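PDB 4PAG: periplasmic binding protein from Sulfurospirillum deleyianum, which probably delivers a solute to an ABC importer as its periplasmic binding component, and has a histidine bound in its pocket. Local coordinates for residues 162-175 and 193-205. Sequence-based numbering, arbitrary orientation.
Sequences VASIPEKERTKVYY and EPLALAGGNLVHK
The methylenes of Arg-170 run alongside the carbonyl of Gly-199, just where helix 193-197 has ended in a Schellman motif. CB lies 3.7 Å from Gly-199 O and CG is only a little farther; the bend at chi2 (-80°) then lays CD 3.2 Å from that same oxygen, which is hydrogen-bonded by Tyr-289 OH. From there the extended chi3 carries NE on to Ile-165, where NE and NH2 both donate to Ile-165 O, the NE bond 3.0 Å long, with the oxygen close to the guanidinium plane. Val-162 CG1 lies over one face of the guanidinium, toward its rim. With an alanine here, Ile-165 O would probably lose both donors and Val-162 CG1 its flat neighbour. The other branch of Val-162, CG2, presses on the end of the helix, 3.5 Å from Ala-198 C.

Past the turn the two segments run parallel, as the edge strand 201-202 and its neighbour 172-176 in the four-stranded parallel sheet of an alpha/beta lobe of this periplasmic binding protein. Asn-201 N donates almost straight to Thr-171 O, Val-173 N to Asn-201 O, and Val-203 N to Val-173 O. Beside them a water joins Arg-170 O to Asn-201 ND2. On one sheet face Val-173 CG1 meets Leu-202 CD2 at 4.0 Å, and Leu-195 CD1 makes an off-centre CH-pi contact with the Tyr-175 ring, 4.2 Å from its centroid; Ile-284 and Leu-288 of helix 277-288 pack against Leu-195 and Val-173 respectively. Val-203 CG2 touches the edge of Tyr-174, and this pair faces helix 219-225. The chemistry thus divides: backbone bonds set the strand register, Leu-195, Val-173 and Tyr-175 seat helix 193-197 on the sheet, and the arginine ties down the connection leading into strand 172-176.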
ATOM      1  N   VAL A 162     -15.442  -2.536 -12.308  1.00 19.86           N
ATOM      2  CA  VAL A 162     -16.052  -1.442 -11.549  1.00 19.76           C
ATOM      3  C   VAL A 162     -16.937  -0.559 -12.450  1.00 21.88           C
ATOM      4  O   VAL A 162     -18.033  -0.148 -12.045  1.00 24.29           O
ATOM      5  CB  VAL A 162     -14.989  -0.616 -10.786  1.00 18.83           C
ATOM      6  CG1 VAL A 162     -15.592   0.650 -10.206  1.00 20.30           C
ATOM      7  CG2 VAL A 162     -14.392  -1.455  -9.668  1.00 18.66           C
ATOM      8  N   ALA A 163     -16.486  -0.305 -13.677  1.00 19.53           N
ATOM      9  CA  ALA A 163     -17.303   0.428 -14.655  1.00 22.63           C
ATOM     10  C   ALA A 163     -18.660  -0.229 -14.934  1.00 21.89           C
ATOM     11  O   ALA A 163     -19.616   0.459 -15.284  1.00 26.80           O
ATOM     12  CB  ALA A 163     -16.535   0.619 -15.960  1.00 23.54           C
ATOM     13  N   SER A 164     -18.756  -1.547 -14.776  1.00 23.50           N
ATOM     14  CA  SER A 164     -20.025  -2.258 -14.990  1.00 26.98           C
ATOM     15  C   SER A 164     -21.030  -2.137 -13.830  1.00 27.08           C
ATOM     16  O   SER A 164     -22.168  -2.599 -13.946  1.00 28.43           O
ATOM     17  CB  SER A 164     -19.765  -3.737 -15.303  1.00 29.21           C
ATOM     18  OG  SER A 164     -19.467  -4.486 -14.135  1.00 28.27           O
ATOM     19  N   ILE A 165     -20.616  -1.528 -12.720  1.00 26.36           N
ATOM     20  CA  ILE A 165     -21.498  -1.329 -11.563  1.00 25.64           C
ATOM     21  C   ILE A 165     -22.039   0.100 -11.605  1.00 24.90           C
ATOM     22  O   ILE A 165     -21.273   1.039 -11.401  1.00 22.63           O
ATOM     23  CB  ILE A 165     -20.744  -1.516 -10.219  1.00 24.51           C
ATOM     24  CG1 ILE A 165     -19.890  -2.788 -10.219  1.00 25.19           C
ATOM     25  CG2 ILE A 165     -21.720  -1.529  -9.050  1.00 24.94           C
ATOM     26  CD1 ILE A 165     -20.678  -4.062 -10.405  1.00 29.61           C
ATOM     27  N   PRO A 166     -23.355   0.274 -11.845  1.00 26.25           N
ATOM     28  CA  PRO A 166     -23.939   1.617 -11.817  1.00 28.19           C
ATOM     29  C   PRO A 166     -23.682   2.325 -10.490  1.00 30.61           C
ATOM     30  O   PRO A 166     -23.629   1.673  -9.439  1.00 29.62           O
ATOM     31  CB  PRO A 166     -25.439   1.361 -11.984  1.00 30.60           C
ATOM     32  CG  PRO A 166     -25.550   0.012 -12.598  1.00 31.60           C
ATOM     33  CD  PRO A 166     -24.364  -0.767 -12.115  1.00 28.23           C
ATOM     34  N   GLU A 167     -23.550   3.647 -10.535  1.00 34.31           N
ATOM     35  CA  GLU A 167     -23.181   4.426  -9.350  1.00 42.86           C
ATOM     36  C   GLU A 167     -24.164   4.239  -8.194  1.00 41.78           C
ATOM     37  O   GLU A 167     -23.752   4.158  -7.038  1.00 42.62           O
ATOM     38  CB  GLU A 167     -23.031   5.909  -9.697  1.00 48.04           C
ATOM     39  CG  GLU A 167     -21.944   6.167 -10.734  1.00 56.06           C
ATOM     40  CD  GLU A 167     -21.156   7.436 -10.471  1.00 44.09           C
ATOM     41  OE1 GLU A 167     -21.759   8.531 -10.492  1.00 70.75           O
ATOM     42  OE2 GLU A 167     -19.924   7.337 -10.251  1.00 49.23           O
ATOM     43  N   LYS A 168     -25.451   4.136  -8.517  1.00 43.20           N
ATOM     44  CA  LYS A 168     -26.495   3.903  -7.508  1.00 46.20           C
ATOM     45  C   LYS A 168     -26.467   2.505  -6.878  1.00 38.59           C
ATOM     46  O   LYS A 168     -27.135   2.276  -5.877  1.00 35.79           O
ATOM     47  CB  LYS A 168     -27.892   4.160  -8.101  1.00 54.27           C
ATOM     48  CG  LYS A 168     -28.407   5.579  -7.908  1.00 64.73           C
ATOM     49  CD  LYS A 168     -27.448   6.617  -8.471  1.00 71.68           C
ATOM     50  CE  LYS A 168     -28.148   7.942  -8.729  1.00 77.17           C
ATOM     51  NZ  LYS A 168     -27.294   8.863  -9.531  1.00 80.34           N
ATOM     52  N   GLU A 169     -25.716   1.579  -7.468  1.00 34.38           N
ATOM     53  CA  GLU A 169     -25.585   0.224  -6.936  1.00 31.08           C
ATOM     54  C   GLU A 169     -24.230  -0.030  -6.257  1.00 28.05           C
ATOM     55  O   GLU A 169     -23.923  -1.169  -5.916  1.00 30.00           O
ATOM     56  CB  GLU A 169     -25.814  -0.799  -8.051  1.00 34.13           C
ATOM     57  CG  GLU A 169     -27.246  -0.814  -8.579  1.00 39.60           C
ATOM     58  CD  GLU A 169     -27.444  -1.765  -9.747  1.00 48.39           C
ATOM     59  OE1 GLU A 169     -26.555  -2.601 -10.005  1.00 52.30           O
ATOM     60  OE2 GLU A 169     -28.501  -1.679 -10.411  1.00 63.32           O
ATOM     61  N   ARG A 170     -23.433   1.020  -6.048  1.00 23.64           N
ATOM     62  CA  ARG A 170     -22.118   0.867  -5.425  1.00 23.14           C
ATOM     63  C   ARG A 170     -22.258   0.556  -3.940  1.00 19.70           C
ATOM     64  O   ARG A 170     -23.037   1.195  -3.234  1.00 23.36           O
ATOM     65  CB  ARG A 170     -21.268   2.128  -5.609  1.00 26.11           C
ATOM     66  CG  ARG A 170     -20.982   2.490  -7.063  1.00 29.23           C
ATOM     67  CD  ARG A 170     -19.856   1.654  -7.623  1.00 30.46           C
ATOM     68  NE  ARG A 170     -19.639   1.848  -9.060  1.00 29.60           N
ATOM     69  CZ  ARG A 170     -18.692   2.611  -9.606  1.00 26.94           C
ATOM     70  NH1 ARG A 170     -17.850   3.308  -8.860  1.00 25.60           N
ATOM     71  NH2 ARG A 170     -18.588   2.677 -10.928  1.00 28.48           N
ATOM     72  N   THR A 171     -21.487  -0.416  -3.468  1.00 18.65           N
ATOM     73  CA  THR A 171     -21.586  -0.899  -2.090  1.00 18.94           C
ATOM     74  C   THR A 171     -21.066   0.144  -1.099  1.00 17.36           C
ATOM     75  O   THR A 171     -19.935   0.593  -1.217  1.00 15.69           O
ATOM     76  CB  THR A 171     -20.783  -2.206  -1.940  1.00 18.60           C
ATOM     77  OG1 THR A 171     -21.290  -3.174  -2.862  1.00 20.80           O
ATOM     78  CG2 THR A 171     -20.852  -2.775  -0.518  1.00 17.86           C
ATOM     79  N   LYS A 172     -21.888   0.519  -0.119  1.00 17.43           N
ATOM     80  CA  LYS A 172     -21.438   1.417   0.946  1.00 18.99           C
ATOM     81  C   LYS A 172     -20.451   0.697   1.866  1.00 17.28           C
ATOM     82  O   LYS A 172     -20.730  -0.402   2.355  1.00 17.00           O
ATOM     83  CB  LYS A 172     -22.619   1.947   1.754  1.00 21.08           C
ATOM     84  CG  LYS A 172     -23.552   2.851   0.958  1.00 23.59           C
ATOM     85  CD  LYS A 172     -24.900   3.018   1.640  1.00 26.56           C
ATOM     86  CE  LYS A 172     -24.801   3.786   2.945  1.00 29.94           C
ATOM     87  NZ  LYS A 172     -26.057   3.667   3.748  1.00 35.53           N
ATOM     88  N   VAL A 173     -19.297   1.319   2.092  1.00 15.09           N
ATOM     89  CA  VAL A 173     -18.249   0.712   2.897  1.00 14.21           C
ATOM     90  C   VAL A 173     -17.697   1.704   3.932  1.00 14.02           C
ATOM     91  O   VAL A 173     -17.499   2.893   3.646  1.00 13.68           O
ATOM     92  CB  VAL A 173     -17.125   0.099   2.003  1.00 14.87           C
ATOM     93  CG1 VAL A 173     -16.526   1.119   1.046  1.00 15.99           C
ATOM     94  CG2 VAL A 173     -16.024  -0.531   2.845  1.00 15.54           C
ATOM     95  N   TYR A 174     -17.474   1.195   5.143  1.00 12.91           N
ATOM     96  CA  TYR A 174     -16.831   1.926   6.215  1.00 12.42           C
ATOM     97  C   TYR A 174     -15.466   1.305   6.470  1.00 12.47           C
ATOM     98  O   TYR A 174     -15.350   0.101   6.676  1.00 13.45           O
ATOM     99  CB  TYR A 174     -17.675   1.880   7.494  1.00 12.20           C
ATOM    100  CG  TYR A 174     -17.014   2.554   8.672  1.00 12.66           C
ATOM    101  CD1 TYR A 174     -16.777   3.923   8.663  1.00 13.23           C
ATOM    102  CD2 TYR A 174     -16.599   1.825   9.782  1.00 13.44           C
ATOM    103  CE1 TYR A 174     -16.157   4.548   9.726  1.00 13.33           C
ATOM    104  CE2 TYR A 174     -15.974   2.444  10.858  1.00 13.44           C
ATOM    105  CZ  TYR A 174     -15.761   3.808  10.819  1.00 14.14           C
ATOM    106  OH  TYR A 174     -15.157   4.446  11.863  1.00 15.46           O
ATOM    107  N   TYR A 175     -14.431   2.137   6.439  1.00 12.61           N
ATOM    108  CA  TYR A 175     -13.070   1.697   6.722  1.00 11.92           C
ATOM    109  C   TYR A 175     -12.796   1.927   8.201  1.00 11.96           C
ATOM    110  O   TYR A 175     -12.650   3.064   8.641  1.00 13.02           O
ATOM    111  CB  TYR A 175     -12.090   2.484   5.848  1.00 12.62           C
ATOM    112  CG  TYR A 175     -10.628   2.116   5.980  1.00 13.52           C
ATOM    113  CD1 TYR A 175     -10.219   0.824   6.303  1.00 15.04           C
ATOM    114  CD2 TYR A 175      -9.647   3.073   5.753  1.00 15.13           C
ATOM    115  CE1 TYR A 175      -8.871   0.500   6.406  1.00 16.94           C
ATOM    116  CE2 TYR A 175      -8.305   2.764   5.853  1.00 16.25           C
ATOM    117  CZ  TYR A 175      -7.914   1.483   6.185  1.00 17.17           C
ATOM    118  OH  TYR A 175      -6.565   1.203   6.291  1.00 16.40           O
ATOM    119  N   GLU A 193      -7.723   5.024  -0.933  1.00 15.53           N
ATOM    120  CA  GLU A 193      -7.784   4.919  -2.399  1.00 16.53           C
ATOM    121  C   GLU A 193      -8.240   3.560  -2.980  1.00 15.41           C
ATOM    122  O   GLU A 193      -9.073   3.553  -3.887  1.00 15.92           O
ATOM    123  CB  GLU A 193      -6.433   5.326  -3.011  1.00 17.62           C
ATOM    124  CG  GLU A 193      -6.426   5.414  -4.529  1.00 19.35           C
ATOM    125  CD  GLU A 193      -5.911   4.158  -5.221  1.00 20.91           C
ATOM    126  OE1 GLU A 193      -5.420   3.228  -4.535  1.00 25.13           O
ATOM    127  OE2 GLU A 193      -5.979   4.101  -6.472  1.00 21.92           O
ATOM    128  N   PRO A 194      -7.697   2.420  -2.483  1.00 13.97           N
ATOM    129  CA  PRO A 194      -8.076   1.150  -3.099  1.00 14.25           C
ATOM    130  C   PRO A 194      -9.525   0.757  -2.817  1.00 14.08           C
ATOM    131  O   PRO A 194     -10.102  -0.022  -3.572  1.00 13.40           O
ATOM    132  CB  PRO A 194      -7.119   0.142  -2.461  1.00 15.55           C
ATOM    133  CG  PRO A 194      -6.675   0.772  -1.193  1.00 15.88           C
ATOM    134  CD  PRO A 194      -6.638   2.236  -1.473  1.00 15.55           C
ATOM    135  N   LEU A 195     -10.102   1.301  -1.749  1.00 13.07           N
ATOM    136  CA  LEU A 195     -11.521   1.073  -1.456  1.00 13.88           C
ATOM    137  C   LEU A 195     -12.399   1.712  -2.535  1.00 14.62           C
ATOM    138  O   LEU A 195     -13.383   1.123  -2.981  1.00 17.08           O
ATOM    139  CB  LEU A 195     -11.873   1.608  -0.072  1.00 15.55           C
ATOM    140  CG  LEU A 195     -11.162   0.892   1.086  1.00 18.79           C
ATOM    141  CD1 LEU A 195     -11.033   1.791   2.308  1.00 22.01           C
ATOM    142  CD2 LEU A 195     -11.918  -0.365   1.449  1.00 23.70           C
ATOM    143  N   ALA A 196     -12.030   2.913  -2.964  1.00 15.69           N
ATOM    144  CA  ALA A 196     -12.732   3.591  -4.060  1.00 16.48           C
ATOM    145  C   ALA A 196     -12.421   2.942  -5.408  1.00 16.16           C
ATOM    146  O   ALA A 196     -13.301   2.822  -6.262  1.00 16.73           O
ATOM    147  CB  ALA A 196     -12.360   5.062  -4.085  1.00 18.29           C
ATOM    148  N   LEU A 197     -11.171   2.524  -5.596  1.00 16.52           N
ATOM    149  CA  LEU A 197     -10.760   1.856  -6.837  1.00 17.81           C
ATOM    150  C   LEU A 197     -11.496   0.531  -7.048  1.00 17.67           C
ATOM    151  O   LEU A 197     -11.751   0.117  -8.185  1.00 20.09           O
ATOM    152  CB  LEU A 197      -9.255   1.602  -6.816  1.00 17.81           C
ATOM    153  CG  LEU A 197      -8.610   1.245  -8.150  1.00 20.46           C
ATOM    154  CD1 LEU A 197      -8.637   2.443  -9.089  1.00 22.28           C
ATOM    155  CD2 LEU A 197      -7.183   0.761  -7.925  1.00 20.35           C
ATOM    156  N   ALA A 198     -11.841  -0.120  -5.942  1.00 15.04           N
ATOM    157  CA  ALA A 198     -12.585  -1.368  -5.972  1.00 15.37           C
ATOM    158  C   ALA A 198     -14.098  -1.180  -6.172  1.00 15.95           C
ATOM    159  O   ALA A 198     -14.829  -2.153  -6.185  1.00 17.63           O
ATOM    160  CB  ALA A 198     -12.328  -2.136  -4.686  1.00 14.89           C
ATOM    161  N   GLY A 199     -14.559   0.060  -6.302  1.00 15.48           N
ATOM    162  CA  GLY A 199     -15.975   0.349  -6.532  1.00 16.55           C
ATOM    163  C   GLY A 199     -16.774   0.610  -5.265  1.00 16.34           C
ATOM    164  O   GLY A 199     -17.997   0.513  -5.268  1.00 18.78           O
ATOM    165  N   GLY A 200     -16.090   0.957  -4.182  1.00 16.04           N
ATOM    166  CA  GLY A 200     -16.758   1.261  -2.932  1.00 16.52           C
ATOM    167  C   GLY A 200     -17.315   2.671  -2.883  1.00 17.05           C
ATOM    168  O   GLY A 200     -16.762   3.598  -3.484  1.00 18.45           O
ATOM    169  N   ASN A 201     -18.427   2.817  -2.173  1.00 16.65           N
ATOM    170  CA  ASN A 201     -18.963   4.114  -1.794  1.00 15.81           C
ATOM    171  C   ASN A 201     -18.552   4.357  -0.342  1.00 15.86           C
ATOM    172  O   ASN A 201     -19.215   3.909   0.615  1.00 14.59           O
ATOM    173  CB  ASN A 201     -20.479   4.121  -1.977  1.00 16.97           C
ATOM    174  CG  ASN A 201     -21.119   5.421  -1.566  1.00 18.69           C
ATOM    175  OD1 ASN A 201     -20.479   6.308  -1.024  1.00 23.28           O
ATOM    176  ND2 ASN A 201     -22.411   5.538  -1.820  1.00 17.76           N
ATOM    177  N   LEU A 202     -17.423   5.038  -0.183  1.00 14.76           N
ATOM    178  CA  LEU A 202     -16.855   5.278   1.140  1.00 15.12           C
ATOM    179  C   LEU A 202     -17.743   6.251   1.918  1.00 14.90           C
ATOM    180  O   LEU A 202     -18.003   7.356   1.461  1.00 14.90           O
ATOM    181  CB  LEU A 202     -15.437   5.820   1.004  1.00 16.01           C
ATOM    182  CG  LEU A 202     -14.359   4.775   0.747  1.00 18.61           C
ATOM    183  CD1 LEU A 202     -13.105   5.427   0.181  1.00 18.82           C
ATOM    184  CD2 LEU A 202     -14.034   4.032   2.038  1.00 22.16           C
ATOM    185  N   VAL A 203     -18.209   5.844   3.095  1.00 15.56           N
ATOM    186  CA  VAL A 203     -19.292   6.579   3.752  1.00 16.18           C
ATOM    187  C   VAL A 203     -18.924   7.944   4.344  1.00 16.15           C
ATOM    188  O   VAL A 203     -19.791   8.810   4.437  1.00 16.16           O
ATOM    189  CB  VAL A 203     -20.005   5.731   4.825  1.00 16.36           C
ATOM    190  CG1 VAL A 203     -20.719   4.572   4.154  1.00 17.64           C
ATOM    191  CG2 VAL A 203     -19.034   5.235   5.894  1.00 16.04           C
ATOM    192  N   HIS A 204     -17.667   8.128   4.748  1.00 16.26           N
ATOM    193  CA  HIS A 204     -17.213   9.380   5.353  1.00 17.03           C
ATOM    194  C   HIS A 204     -16.636  10.303   4.262  1.00 18.32           C
ATOM    195  O   HIS A 204     -15.586  10.016   3.671  1.00 15.85           O
ATOM    196  CB  HIS A 204     -16.180   9.082   6.445  1.00 17.12           C
ATOM    197  CG  HIS A 204     -15.834  10.255   7.310  1.00 18.22           C
ATOM    198  ND1 HIS A 204     -16.726  10.830   8.191  1.00 19.76           N
ATOM    199  CD2 HIS A 204     -14.673  10.937   7.450  1.00 18.13           C
ATOM    200  CE1 HIS A 204     -16.132  11.831   8.822  1.00 20.39           C
ATOM    201  NE2 HIS A 204     -14.886  11.918   8.389  1.00 19.66           N
ATOM    202  N   LYS A 205     -17.337  11.405   4.005  1.00 19.53           N
ATOM    203  CA  LYS A 205     -17.050  12.283   2.866  1.00 19.86           C
ATOM    204  C   LYS A 205     -16.232  13.508   3.278  1.00 20.08           C
ATOM    205  O   LYS A 205     -16.714  14.365   4.014  1.00 20.71           O
ATOM    206  CB  LYS A 205     -18.352  12.745   2.201  1.00 20.88           C
ATOM    207  CG  LYS A 205     -19.326  11.628   1.849  1.00 23.82           C
ATOM    208  CD  LYS A 205     -18.711  10.642   0.873  1.00 25.49           C
ATOM    209  CE  LYS A 205     -19.753   9.768   0.199  1.00 28.12           C
ATOM    210  NZ  LYS A 205     -19.086   8.748  -0.662  1.00 28.71           N
TER
HETATM  211  O   HOH W   1     -23.922   3.704  -3.267  1.00 31.42           O